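Local coordinates for RNA-binding protein Smaug (Drosophila melanogaster, PDB 1OXJ) that probably binds RNA, recognising it through a SAM domain that is joined to a PHAT domain, at residues L35-D40 / L57-L62; F41-G46 / G50-L55; R71-L76 / G112-K117. All coordinates share one frame; numbering follows the deposited sequence.

Interaction 1: residues L35-D40 / L57-L62; sequences LLITED and LCIDKL
Leu35 lies against the long helix 49-77 where its residues Ile59 and Leu62 face the turn that follows helix 31-34. The Leu35 backbone does part of the touching: its CA stands 4.2 Å from Ile59 CG2. Its side chain reaches farther along the helix with one branch, Leu35 CD2 resting 4.2 Å from Leu62 CB. Two residues on, Ile37 points at the helix and sets its CG2 4.3 Å from Ile59 CG1. Ile37 O also lies 4.0 Å from Ile59 CG2. Ile59 thus divides its branches: with CG2 anti to the backbone N and CG1 beside it (chi1 -67°), CG2 lies on the backbone of Leu35 and Ile37, and CG1 on the Ile37 side chain. Trp13 and Met34 also touch Ile59 and Leu62, while Phe26 and Met29 pack on Ile37, which makes this part of the hydrophobic core of the helical SAM domain. A water sits at the polar margin, 3.0 Å from Ile37 O and 2.8 Å from Asp60 OD1, the latter also in a salt bridge with Lys63. No direct hydrogen bond joins the segments; apolar packing holds them, and a water within hydrogen-bonding distance of both can bridge the loop carbonyl and the helix carboxylate.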
ATOM      1  N   LEU A  35       2.511   3.516  14.548  1.00 33.20           N
ATOM      2  CA  LEU A  35       3.450   4.466  13.951  1.00 35.31           C
ATOM      3  C   LEU A  35       4.451   5.059  14.937  1.00 37.32           C
ATOM      4  O   LEU A  35       5.381   5.751  14.535  1.00 38.01           O
ATOM      5  CB  LEU A  35       2.694   5.595  13.236  1.00 36.23           C
ATOM      6  CG  LEU A  35       1.827   5.137  12.058  1.00 35.35           C
ATOM      7  CD1 LEU A  35       1.175   6.343  11.395  1.00 38.43           C
ATOM      8  CD2 LEU A  35       2.677   4.372  11.050  1.00 38.71           C
ATOM      9  N   LEU A  36       4.266   4.779  16.226  1.00 38.66           N
ATOM     10  CA  LEU A  36       5.176   5.278  17.256  1.00 39.44           C
ATOM     11  C   LEU A  36       6.231   4.238  17.610  1.00 38.68           C
ATOM     12  O   LEU A  36       7.119   4.493  18.423  1.00 41.23           O
ATOM     13  CB  LEU A  36       4.395   5.655  18.517  1.00 40.11           C
ATOM     14  CG  LEU A  36       3.421   6.823  18.353  1.00 42.10           C
ATOM     15  CD1 LEU A  36       2.705   7.087  19.671  1.00 41.94           C
ATOM     16  CD2 LEU A  36       4.182   8.055  17.896  1.00 43.07           C
ATOM     17  N   ILE A  37       6.135   3.066  16.993  1.00 37.31           N
ATOM     18  CA  ILE A  37       7.072   1.979  17.255  1.00 35.92           C
ATOM     19  C   ILE A  37       8.505   2.283  16.838  1.00 37.26           C
ATOM     20  O   ILE A  37       8.755   2.748  15.722  1.00 36.55           O
ATOM     21  CB  ILE A  37       6.621   0.687  16.542  1.00 35.76           C
ATOM     22  CG1 ILE A  37       5.381   0.123  17.240  1.00 33.65           C
ATOM     23  CG2 ILE A  37       7.754  -0.327  16.520  1.00 34.28           C
ATOM     24  CD1 ILE A  37       4.753  -1.064  16.531  1.00 32.21           C
ATOM     25  N   THR A  38       9.438   2.011  17.746  1.00 36.36           N
ATOM     26  CA  THR A  38      10.865   2.218  17.503  1.00 38.00           C
ATOM     27  C   THR A  38      11.605   0.912  17.768  1.00 39.23           C
ATOM     28  O   THR A  38      11.092   0.033  18.473  1.00 38.78           O
ATOM     29  CB  THR A  38      11.446   3.305  18.430  1.00 37.81           C
ATOM     30  OG1 THR A  38      11.143   2.986  19.794  1.00 37.56           O
ATOM     31  CG2 THR A  38      10.865   4.664  18.088  1.00 36.50           C
ATOM     32  N   GLU A  39      12.804   0.779  17.204  1.00 39.89           N
ATOM     33  CA  GLU A  39      13.601  -0.432  17.384  1.00 41.39           C
ATOM     34  C   GLU A  39      13.861  -0.678  18.864  1.00 40.46           C
ATOM     35  O   GLU A  39      13.867  -1.821  19.330  1.00 39.34           O
ATOM     36  CB  GLU A  39      14.939  -0.308  16.634  1.00 42.60           C
ATOM     37  CG  GLU A  39      15.869  -1.502  16.801  1.00 46.50           C
ATOM     38  CD  GLU A  39      17.149  -1.375  15.976  1.00 48.35           C
ATOM     39  OE1 GLU A  39      17.683  -0.254  15.862  1.00 50.70           O
ATOM     40  OE2 GLU A  39      17.630  -2.400  15.455  1.00 48.65           O
ATOM     41  N   ASP A  40      14.058   0.414  19.595  1.00 41.07           N
ATOM     42  CA  ASP A  40      14.336   0.375  21.023  1.00 41.14           C
ATOM     43  C   ASP A  40      13.152  -0.206  21.798  1.00 40.12           C
ATOM     44  O   ASP A  40      13.324  -1.028  22.695  1.00 37.31           O
ATOM     45  CB  ASP A  40      14.664   1.792  21.488  1.00 46.84           C
ATOM     46  CG  ASP A  40      15.241   1.835  22.877  1.00 50.14           C
ATOM     47  OD1 ASP A  40      15.980   0.899  23.255  1.00 53.05           O
ATOM     48  OD2 ASP A  40      14.969   2.824  23.589  1.00 55.28           O
ATOM     49  N   LEU A  57      12.336  -0.569  10.592  1.00 36.80           N
ATOM     50  CA  LEU A  57      12.581  -0.057   9.245  1.00 38.04           C
ATOM     51  C   LEU A  57      11.290  -0.045   8.437  1.00 36.69           C
ATOM     52  O   LEU A  57      11.018   0.900   7.698  1.00 37.13           O
ATOM     53  CB  LEU A  57      13.610  -0.923   8.515  1.00 40.62           C
ATOM     54  CG  LEU A  57      15.059  -0.853   8.994  1.00 44.54           C
ATOM     55  CD1 LEU A  57      15.917  -1.762   8.119  1.00 45.52           C
ATOM     56  CD2 LEU A  57      15.554   0.589   8.924  1.00 43.61           C
ATOM     57  N   CYS A  58      10.499  -1.103   8.580  1.00 34.91           N
ATOM     58  CA  CYS A  58       9.234  -1.203   7.858  1.00 34.85           C
ATOM     59  C   CYS A  58       8.261  -0.129   8.323  1.00 32.81           C
ATOM     60  O   CYS A  58       7.544   0.454   7.512  1.00 32.68           O
ATOM     61  CB  CYS A  58       8.620  -2.595   8.048  1.00 34.58           C
ATOM     62  SG  CYS A  58       9.555  -3.916   7.251  1.00 41.28           S
ATOM     63  N   ILE A  59       8.239   0.130   9.630  1.00 32.05           N
ATOM     64  CA  ILE A  59       7.360   1.155  10.189  1.00 32.89           C
ATOM     65  C   ILE A  59       7.803   2.518   9.653  1.00 34.11           C
ATOM     66  O   ILE A  59       6.978   3.379   9.329  1.00 31.22           O
ATOM     67  CB  ILE A  59       7.424   1.145  11.742  1.00 32.53           C
ATOM     68  CG1 ILE A  59       6.825  -0.159  12.281  1.00 34.27           C
ATOM     69  CG2 ILE A  59       6.692   2.349  12.316  1.00 30.90           C
ATOM     70  CD1 ILE A  59       5.307  -0.259  12.165  1.00 35.74           C
ATOM     71  N   ASP A  60       9.116   2.715   9.554  1.00 36.31           N
ATOM     72  CA  ASP A  60       9.629   3.971   9.027  1.00 38.77           C
ATOM     73  C   ASP A  60       9.165   4.124   7.586  1.00 38.75           C
ATOM     74  O   ASP A  60       8.755   5.210   7.172  1.00 40.78           O
ATOM     75  CB  ASP A  60      11.159   4.009   9.095  1.00 43.26           C
ATOM     76  CG  ASP A  60      11.672   4.083  10.515  1.00 47.32           C
ATOM     77  OD1 ASP A  60      11.201   4.965  11.262  1.00 50.96           O
ATOM     78  OD2 ASP A  60      12.539   3.263  10.885  1.00 51.36           O
ATOM     79  N   LYS A  61       9.205   3.033   6.824  1.00 37.79           N
ATOM     80  CA  LYS A  61       8.769   3.093   5.435  1.00 38.31           C
ATOM     81  C   LYS A  61       7.278   3.397   5.367  1.00 36.94           C
ATOM     82  O   LYS A  61       6.812   4.016   4.415  1.00 36.01           O
ATOM     83  CB  LYS A  61       9.075   1.779   4.704  1.00 41.05           C
ATOM     84  CG  LYS A  61      10.562   1.543   4.514  1.00 43.07           C
ATOM     85  CD  LYS A  61      10.848   0.398   3.553  1.00 47.03           C
ATOM     86  CE  LYS A  61      12.347   0.200   3.397  1.00 48.71           C
ATOM     87  NZ  LYS A  61      12.665  -0.871   2.417  1.00 52.85           N
ATOM     88  N   LEU A  62       6.529   2.955   6.374  1.00 35.88           N
ATOM     89  CA  LEU A  62       5.098   3.232   6.408  1.00 34.54           C
ATOM     90  C   LEU A  62       4.923   4.740   6.462  1.00 34.82           C
ATOM     91  O   LEU A  62       4.062   5.308   5.786  1.00 34.62           O
ATOM     92  CB  LEU A  62       4.436   2.605   7.646  1.00 33.58           C
ATOM     93  CG  LEU A  62       4.195   1.093   7.642  1.00 33.75           C
ATOM     94  CD1 LEU A  62       3.327   0.701   8.859  1.00 32.60           C
ATOM     95  CD2 LEU A  62       3.485   0.703   6.340  1.00 32.87           C
TER
HETATM   96  O   HOH W   1      10.558   3.407  13.448  1.00 63.51           O

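Interaction 2: residues F41-G46 / G50-L55; sequences FLQSVG and GASHKL
Two successive helices of the SAM domain, the short 39-44 and the start of the long 49-77, meet here across the short connection that joins them. Leu42 and Ser52 stand at the closest approach, their CA atoms 5.3 Å apart, a spacing that a small residue such as serine permits. Leu42 CB comes within 3.3 Å of Ser52 OG, and one methyl goes past the serine side chain to the backbone behind it, Leu42 CD1 lying 3.4 Å from Ser52 O. The same methyl meets the next turn of the long helix, with Leu42 CD1 3.8 Å from Leu55 CB. The two leucine side chains cross at about a right angle, and the other Leu42 branch, CD2, approaches Leu55 CD2 at 4.1 Å. In Leu55, CG is anti to the backbone N (chi1 -176°), and this brings its CD2 methyl up to both branches of Leu42. Gln43 flanks the serine on the outer side through its aliphatic part, CG sitting 3.4 Å from Ser52 OG. Although Gln43 N is 3.3 Å from Ser52 OG, the angle is too poor for a hydrogen bond. The hydroxyl bonds instead to Thr48 O, just before the helix begins, with a weak second bond to Val47 O. Leu25, Ile37 and Val47 also pack on Leu42 and extend the apolar surroundings. Because the buried hydroxyl is satisfied within the connection that leads into its own helix, it asks nothing polar of helix 39-44; no hydrogen bond joins 41-46 to 50-55, and the contact between them is van der Waals packing.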
ATOM      1  N   PHE A  41      11.945   0.221  21.437  1.00 38.55           N
ATOM      2  CA  PHE A  41      10.735  -0.274  22.076  1.00 36.25           C
ATOM      3  C   PHE A  41      10.580  -1.775  21.835  1.00 34.08           C
ATOM      4  O   PHE A  41      10.256  -2.532  22.750  1.00 32.13           O
ATOM      5  CB  PHE A  41       9.503   0.453  21.512  1.00 34.42           C
ATOM      6  CG  PHE A  41       8.210  -0.296  21.716  1.00 35.11           C
ATOM      7  CD1 PHE A  41       7.628  -0.389  22.977  1.00 34.27           C
ATOM      8  CD2 PHE A  41       7.602  -0.956  20.646  1.00 34.35           C
ATOM      9  CE1 PHE A  41       6.468  -1.129  23.174  1.00 33.13           C
ATOM     10  CE2 PHE A  41       6.441  -1.697  20.829  1.00 34.10           C
ATOM     11  CZ  PHE A  41       5.869  -1.789  22.095  1.00 32.88           C
ATOM     12  N   LEU A  42      10.795  -2.198  20.596  1.00 32.31           N
ATOM     13  CA  LEU A  42      10.649  -3.604  20.248  1.00 32.20           C
ATOM     14  C   LEU A  42      11.616  -4.495  21.023  1.00 34.01           C
ATOM     15  O   LEU A  42      11.224  -5.538  21.557  1.00 31.83           O
ATOM     16  CB  LEU A  42      10.842  -3.795  18.739  1.00 31.69           C
ATOM     17  CG  LEU A  42       9.782  -3.107  17.874  1.00 32.37           C
ATOM     18  CD1 LEU A  42      10.197  -3.171  16.408  1.00 31.55           C
ATOM     19  CD2 LEU A  42       8.413  -3.783  18.098  1.00 33.12           C
ATOM     20  N   GLN A  43      12.881  -4.086  21.089  1.00 35.50           N
ATOM     21  CA  GLN A  43      13.873  -4.870  21.814  1.00 38.01           C
ATOM     22  C   GLN A  43      13.453  -4.999  23.273  1.00 38.77           C
ATOM     23  O   GLN A  43      13.647  -6.045  23.895  1.00 40.27           O
ATOM     24  CB  GLN A  43      15.252  -4.204  21.742  1.00 41.03           C
ATOM     25  CG  GLN A  43      15.938  -4.295  20.398  1.00 45.56           C
ATOM     26  CD  GLN A  43      17.366  -3.770  20.451  1.00 49.01           C
ATOM     27  OE1 GLN A  43      18.200  -4.290  21.194  1.00 51.87           O
ATOM     28  NE2 GLN A  43      17.652  -2.737  19.666  1.00 49.37           N
ATOM     29  N   SER A  44      12.861  -3.935  23.810  1.00 39.12           N
ATOM     30  CA  SER A  44      12.418  -3.912  25.200  1.00 39.40           C
ATOM     31  C   SER A  44      11.259  -4.840  25.527  1.00 37.77           C
ATOM     32  O   SER A  44      11.100  -5.245  26.681  1.00 37.37           O
ATOM     33  CB  SER A  44      12.039  -2.491  25.606  1.00 40.51           C
ATOM     34  OG  SER A  44      13.174  -1.646  25.585  1.00 47.56           O
ATOM     35  N   VAL A  45      10.442  -5.177  24.534  1.00 36.78           N
ATOM     36  CA  VAL A  45       9.317  -6.068  24.795  1.00 34.39           C
ATOM     37  C   VAL A  45       9.501  -7.493  24.271  1.00 35.67           C
ATOM     38  O   VAL A  45       8.533  -8.197  24.009  1.00 35.43           O
ATOM     39  CB  VAL A  45       7.984  -5.474  24.263  1.00 33.23           C
ATOM     40  CG1 VAL A  45       7.654  -4.189  25.026  1.00 33.27           C
ATOM     41  CG2 VAL A  45       8.092  -5.175  22.780  1.00 33.34           C
ATOM     42  N   GLY A  46      10.750  -7.920  24.110  1.00 38.04           N
ATOM     43  CA  GLY A  46      10.987  -9.290  23.684  1.00 37.18           C
ATOM     44  C   GLY A  46      11.208  -9.623  22.222  1.00 37.39           C
ATOM     45  O   GLY A  46      11.367 -10.799  21.888  1.00 37.93           O
ATOM     46  N   GLY A  50      17.229  -8.509  15.573  1.00 44.53           N
ATOM     47  CA  GLY A  50      17.106  -8.539  14.126  1.00 44.82           C
ATOM     48  C   GLY A  50      15.729  -8.093  13.664  1.00 44.37           C
ATOM     49  O   GLY A  50      15.604  -7.214  12.810  1.00 43.29           O
ATOM     50  N   ALA A  51      14.693  -8.705  14.230  1.00 43.64           N
ATOM     51  CA  ALA A  51      13.322  -8.362  13.871  1.00 41.33           C
ATOM     52  C   ALA A  51      12.976  -6.953  14.350  1.00 40.96           C
ATOM     53  O   ALA A  51      12.167  -6.266  13.728  1.00 39.82           O
ATOM     54  CB  ALA A  51      12.359  -9.381  14.465  1.00 40.86           C
ATOM     55  N   SER A  52      13.590  -6.519  15.448  1.00 39.16           N
ATOM     56  CA  SER A  52      13.331  -5.175  15.965  1.00 40.24           C
ATOM     57  C   SER A  52      13.784  -4.170  14.918  1.00 41.21           C
ATOM     58  O   SER A  52      13.055  -3.238  14.570  1.00 40.88           O
ATOM     59  CB  SER A  52      14.096  -4.929  17.272  1.00 38.71           C
ATOM     60  OG  SER A  52      13.564  -5.696  18.341  1.00 38.88           O
ATOM     61  N   HIS A  53      14.996  -4.370  14.408  1.00 41.95           N
ATOM     62  CA  HIS A  53      15.540  -3.482  13.393  1.00 41.26           C
ATOM     63  C   HIS A  53      14.706  -3.527  12.111  1.00 40.89           C
ATOM     64  O   HIS A  53      14.347  -2.490  11.561  1.00 41.09           O
ATOM     65  CB  HIS A  53      16.993  -3.862  13.078  1.00 45.35           C
ATOM     66  CG  HIS A  53      17.648  -2.946  12.091  1.00 47.11           C
ATOM     67  ND1 HIS A  53      17.779  -1.591  12.308  1.00 50.13           N
ATOM     68  CD2 HIS A  53      18.185  -3.186  10.871  1.00 49.05           C
ATOM     69  CE1 HIS A  53      18.366  -1.035  11.262  1.00 50.65           C
ATOM     70  NE2 HIS A  53      18.622  -1.981  10.376  1.00 50.61           N
ATOM     71  N   LYS A  54      14.391  -4.730  11.641  1.00 38.95           N
ATOM     72  CA  LYS A  54      13.615  -4.871  10.419  1.00 39.78           C
ATOM     73  C   LYS A  54      12.218  -4.263  10.525  1.00 38.62           C
ATOM     74  O   LYS A  54      11.789  -3.530   9.637  1.00 36.71           O
ATOM     75  CB  LYS A  54      13.497  -6.342  10.029  1.00 39.00           C
ATOM     76  CG  LYS A  54      12.810  -6.554   8.695  1.00 41.61           C
ATOM     77  CD  LYS A  54      12.649  -8.038   8.415  1.00 43.72           C
ATOM     78  CE  LYS A  54      12.064  -8.282   7.038  1.00 43.79           C
ATOM     79  NZ  LYS A  54      11.896  -9.739   6.779  1.00 45.78           N
ATOM     80  N   LEU A  55      11.510  -4.565  11.606  1.00 37.24           N
ATOM     81  CA  LEU A  55      10.166  -4.024  11.779  1.00 36.06           C
ATOM     82  C   LEU A  55      10.222  -2.508  11.935  1.00 36.55           C
ATOM     83  O   LEU A  55       9.371  -1.791  11.413  1.00 36.01           O
ATOM     84  CB  LEU A  55       9.482  -4.667  12.993  1.00 35.76           C
ATOM     85  CG  LEU A  55       8.023  -4.270  13.247  1.00 34.33           C
ATOM     86  CD1 LEU A  55       7.199  -4.426  11.977  1.00 32.35           C
ATOM     87  CD2 LEU A  55       7.457  -5.144  14.357  1.00 33.62           C
TER

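Interaction 3: residues R71-L76 / G112-K117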
ATOM      1  N   ARG A  71       5.352  11.296  -4.935  1.00 39.43           N
ATOM      2  CA  ARG A  71       6.430  11.240  -5.917  1.00 41.77           C
ATOM      3  C   ARG A  71       6.030  10.455  -7.164  1.00 40.51           C
ATOM      4  O   ARG A  71       6.259  10.898  -8.288  1.00 39.94           O
ATOM      5  CB  ARG A  71       7.666  10.587  -5.296  1.00 44.93           C
ATOM      6  CG  ARG A  71       8.880  10.583  -6.201  1.00 50.31           C
ATOM      7  CD  ARG A  71       9.564   9.232  -6.187  1.00 55.09           C
ATOM      8  NE  ARG A  71       9.864   8.773  -4.833  1.00 57.72           N
ATOM      9  CZ  ARG A  71      10.356   7.570  -4.554  1.00 58.80           C
ATOM     10  NH1 ARG A  71      10.602   6.713  -5.536  1.00 59.62           N
ATOM     11  NH2 ARG A  71      10.596   7.222  -3.298  1.00 58.35           N
ATOM     12  N   VAL A  72       5.448   9.276  -6.964  1.00 39.50           N
ATOM     13  CA  VAL A  72       5.030   8.446  -8.088  1.00 37.69           C
ATOM     14  C   VAL A  72       3.996   9.182  -8.920  1.00 37.63           C
ATOM     15  O   VAL A  72       4.063   9.195 -10.146  1.00 37.59           O
ATOM     16  CB  VAL A  72       4.450   7.095  -7.601  1.00 36.70           C
ATOM     17  CG1 VAL A  72       3.776   6.361  -8.760  1.00 36.33           C
ATOM     18  CG2 VAL A  72       5.568   6.240  -7.015  1.00 36.92           C
ATOM     19  N   GLU A  73       3.034   9.802  -8.250  1.00 38.93           N
ATOM     20  CA  GLU A  73       2.009  10.554  -8.956  1.00 42.40           C
ATOM     21  C   GLU A  73       2.686  11.581  -9.864  1.00 43.02           C
ATOM     22  O   GLU A  73       2.419  11.651 -11.061  1.00 42.56           O
ATOM     23  CB  GLU A  73       1.115  11.293  -7.955  1.00 43.99           C
ATOM     24  CG  GLU A  73       0.051  12.156  -8.612  1.00 46.65           C
ATOM     25  CD  GLU A  73      -0.766  12.943  -7.611  1.00 48.89           C
ATOM     26  OE1 GLU A  73      -1.211  12.349  -6.604  1.00 48.55           O
ATOM     27  OE2 GLU A  73      -0.967  14.155  -7.834  1.00 51.70           O
ATOM     28  N   GLN A  74       3.573  12.367  -9.267  1.00 45.48           N
ATOM     29  CA  GLN A  74       4.296  13.420  -9.964  1.00 48.16           C
ATOM     30  C   GLN A  74       5.125  12.933 -11.149  1.00 48.56           C
ATOM     31  O   GLN A  74       4.965  13.424 -12.269  1.00 50.10           O
ATOM     32  CB  GLN A  74       5.198  14.145  -8.969  1.00 49.98           C
ATOM     33  CG  GLN A  74       6.011  15.270  -9.554  1.00 53.69           C
ATOM     34  CD  GLN A  74       6.988  15.832  -8.545  1.00 56.53           C
ATOM     35  OE1 GLN A  74       6.590  16.281  -7.466  1.00 55.77           O
ATOM     36  NE2 GLN A  74       8.277  15.804  -8.884  1.00 56.46           N
ATOM     37  N   GLU A  75       6.006  11.969 -10.903  1.00 48.21           N
ATOM     38  CA  GLU A  75       6.866  11.445 -11.958  1.00 48.13           C
ATOM     39  C   GLU A  75       6.153  10.694 -13.075  1.00 48.35           C
ATOM     40  O   GLU A  75       6.700  10.540 -14.163  1.00 46.82           O
ATOM     41  CB  GLU A  75       7.957  10.572 -11.349  1.00 48.57           C
ATOM     42  CG  GLU A  75       8.986  11.375 -10.572  1.00 51.89           C
ATOM     43  CD  GLU A  75      10.091  10.513 -10.011  1.00 54.44           C
ATOM     44  OE1 GLU A  75      10.694   9.732 -10.782  1.00 57.79           O
ATOM     45  OE2 GLU A  75      10.365  10.621  -8.798  1.00 56.60           O
ATOM     46  N   LEU A  76       4.944  10.210 -12.815  1.00 48.73           N
ATOM     47  CA  LEU A  76       4.196   9.524 -13.864  1.00 49.11           C
ATOM     48  C   LEU A  76       3.556  10.597 -14.735  1.00 49.95           C
ATOM     49  O   LEU A  76       3.503  10.479 -15.960  1.00 49.95           O
ATOM     50  CB  LEU A  76       3.107   8.622 -13.271  1.00 49.09           C
ATOM     51  CG  LEU A  76       3.559   7.266 -12.721  1.00 48.50           C
ATOM     52  CD1 LEU A  76       2.378   6.568 -12.070  1.00 47.45           C
ATOM     53  CD2 LEU A  76       4.139   6.415 -13.848  1.00 46.75           C
ATOM     54  N   GLY A 112      -4.847   6.115   1.880  1.00 30.18           N
ATOM     55  CA  GLY A 112      -5.763   5.405   1.013  1.00 29.86           C
ATOM     56  C   GLY A 112      -6.128   6.240  -0.195  1.00 30.80           C
ATOM     57  O   GLY A 112      -6.186   5.740  -1.320  1.00 31.28           O
ATOM     58  N   LEU A 113      -6.375   7.523   0.037  1.00 31.83           N
ATOM     59  CA  LEU A 113      -6.743   8.441  -1.037  1.00 33.21           C
ATOM     60  C   LEU A 113      -5.604   8.629  -2.048  1.00 32.96           C
ATOM     61  O   LEU A 113      -5.840   8.632  -3.255  1.00 33.74           O
ATOM     62  CB  LEU A 113      -7.127   9.798  -0.443  1.00 35.23           C
ATOM     63  CG  LEU A 113      -7.877  10.767  -1.353  1.00 42.06           C
ATOM     64  CD1 LEU A 113      -9.259  10.184  -1.666  1.00 42.47           C
ATOM     65  CD2 LEU A 113      -8.014  12.128  -0.657  1.00 44.24           C
ATOM     66  N   ARG A 114      -4.382   8.810  -1.553  1.00 31.35           N
ATOM     67  CA  ARG A 114      -3.233   8.996  -2.430  1.00 32.15           C
ATOM     68  C   ARG A 114      -2.994   7.722  -3.240  1.00 33.17           C
ATOM     69  O   ARG A 114      -2.621   7.782  -4.412  1.00 31.66           O
ATOM     70  CB  ARG A 114      -1.976   9.321  -1.613  1.00 32.68           C
ATOM     71  CG  ARG A 114      -2.062  10.626  -0.800  1.00 36.94           C
ATOM     72  CD  ARG A 114      -2.533  11.787  -1.666  1.00 38.73           C
ATOM     73  NE  ARG A 114      -1.625  12.085  -2.776  1.00 41.05           N
ATOM     74  CZ  ARG A 114      -0.561  12.886  -2.694  1.00 43.15           C
ATOM     75  NH1 ARG A 114      -0.247  13.477  -1.549  1.00 43.71           N
ATOM     76  NH2 ARG A 114       0.180  13.123  -3.771  1.00 42.13           N
ATOM     77  N   PHE A 115      -3.204   6.575  -2.596  1.00 29.91           N
ATOM     78  CA  PHE A 115      -3.017   5.282  -3.246  1.00 31.26           C
ATOM     79  C   PHE A 115      -4.005   5.116  -4.397  1.00 30.52           C
ATOM     80  O   PHE A 115      -3.632   4.694  -5.496  1.00 31.71           O
ATOM     81  CB  PHE A 115      -3.207   4.149  -2.231  1.00 28.09           C
ATOM     82  CG  PHE A 115      -2.838   2.795  -2.765  1.00 28.26           C
ATOM     83  CD1 PHE A 115      -1.535   2.335  -2.672  1.00 25.50           C
ATOM     84  CD2 PHE A 115      -3.797   1.988  -3.368  1.00 29.46           C
ATOM     85  CE1 PHE A 115      -1.178   1.070  -3.173  1.00 28.38           C
ATOM     86  CE2 PHE A 115      -3.458   0.725  -3.874  1.00 29.25           C
ATOM     87  CZ  PHE A 115      -2.142   0.269  -3.771  1.00 28.14           C
ATOM     88  N   LEU A 116      -5.269   5.442  -4.149  1.00 31.21           N
ATOM     89  CA  LEU A 116      -6.281   5.334  -5.187  1.00 32.03           C
ATOM     90  C   LEU A 116      -6.030   6.339  -6.309  1.00 33.31           C
ATOM     91  O   LEU A 116      -6.333   6.069  -7.474  1.00 33.52           O
ATOM     92  CB  LEU A 116      -7.676   5.534  -4.596  1.00 34.14           C
ATOM     93  CG  LEU A 116      -8.220   4.387  -3.739  1.00 34.11           C
ATOM     94  CD1 LEU A 116      -9.576   4.777  -3.205  1.00 37.05           C
ATOM     95  CD2 LEU A 116      -8.319   3.103  -4.571  1.00 37.02           C
ATOM     96  N   LYS A 117      -5.470   7.495  -5.963  1.00 34.03           N
ATOM     97  CA  LYS A 117      -5.165   8.515  -6.970  1.00 35.85           C
ATOM     98  C   LYS A 117      -4.098   7.981  -7.925  1.00 34.67           C
ATOM     99  O   LYS A 117      -4.210   8.135  -9.142  1.00 35.06           O
ATOM    100  CB  LYS A 117      -4.651   9.807  -6.312  1.00 38.64           C
ATOM    101  CG  LYS A 117      -5.735  10.824  -5.960  1.00 45.13           C
ATOM    102  CD  LYS A 117      -5.110  12.128  -5.450  1.00 49.63           C
ATOM    103  CE  LYS A 117      -6.145  13.232  -5.280  1.00 51.61           C
ATOM    104  NZ  LYS A 117      -7.107  12.938  -4.184  1.00 55.67           N
TER
HETATM  105  O   HOH W   2      -1.339  10.067  -5.093  1.00 48.79           O
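Arg114, on helix 111-127, reaches across to Glu73 on the long helix 49-77 and forms a salt bridge between these two helices in the PHAT region. Nearby, Val72 and Leu76 pack on helix 111-127 through Val118, Ile121 and Val122. The arginine chain leaves the backbone aside from the partner and then bends at chi2 (-50°) and chi3, which turns the guanidinium toward Glu73. Arg114 NH2 donates to Glu73 OE1 at 3.2 Å, meeting the oxygen from above the carboxylate plane, and the two flat groups are turned 65° against each other. A water bridges the same groups: it lies 2.7 Å from Glu73 OE1, 2.7 Å from Arg114 O and 3.1 Å from Arg114 NE, donating to the first two and accepting from the third. Outside the pair, NH1 of Arg114 bonds to Glu108 O and NH2 also to Asn70 OD1, so all three guanidinium nitrogens have partners. With an alanine here, Glu73 is likely to lose its cationic mate, the water one of its three partners, and Glu108 O and Asn70 a donor. One turn later, Lys117 starts toward Glu73 and runs its aliphatic chain past the acid, CD 4.1 Å from Glu73 OE1, but bends away at chi4 and leaves NZ 6.4 Å from that oxygen. Opposite charge at that distance may still favour the ionised acid mildly. Glu73 OE1 thus takes two hydrogen bonds, one from arginine and one from water, and this partly buried link is chiefly electrostatic.

Helix 49-77 is common to all three contacts. Interactions 1 and 2 adjoin, their centres 10 Å apart, and interaction 2 is nested along the chain inside the loop that interaction 1 closes; Ile37 CG2 of the first packs 3.7 Å from Leu42 CG of the second, so the packing of the two is continuous in the SAM domain. Interaction 3 belongs to the PHAT region, its centre about 22 Å from that of interaction 1 and about 31 Å from that of interaction 2, without touching either. The long helix thus runs from the apolar SAM packing to a charged, water-assisted contact and physically connects the two domains.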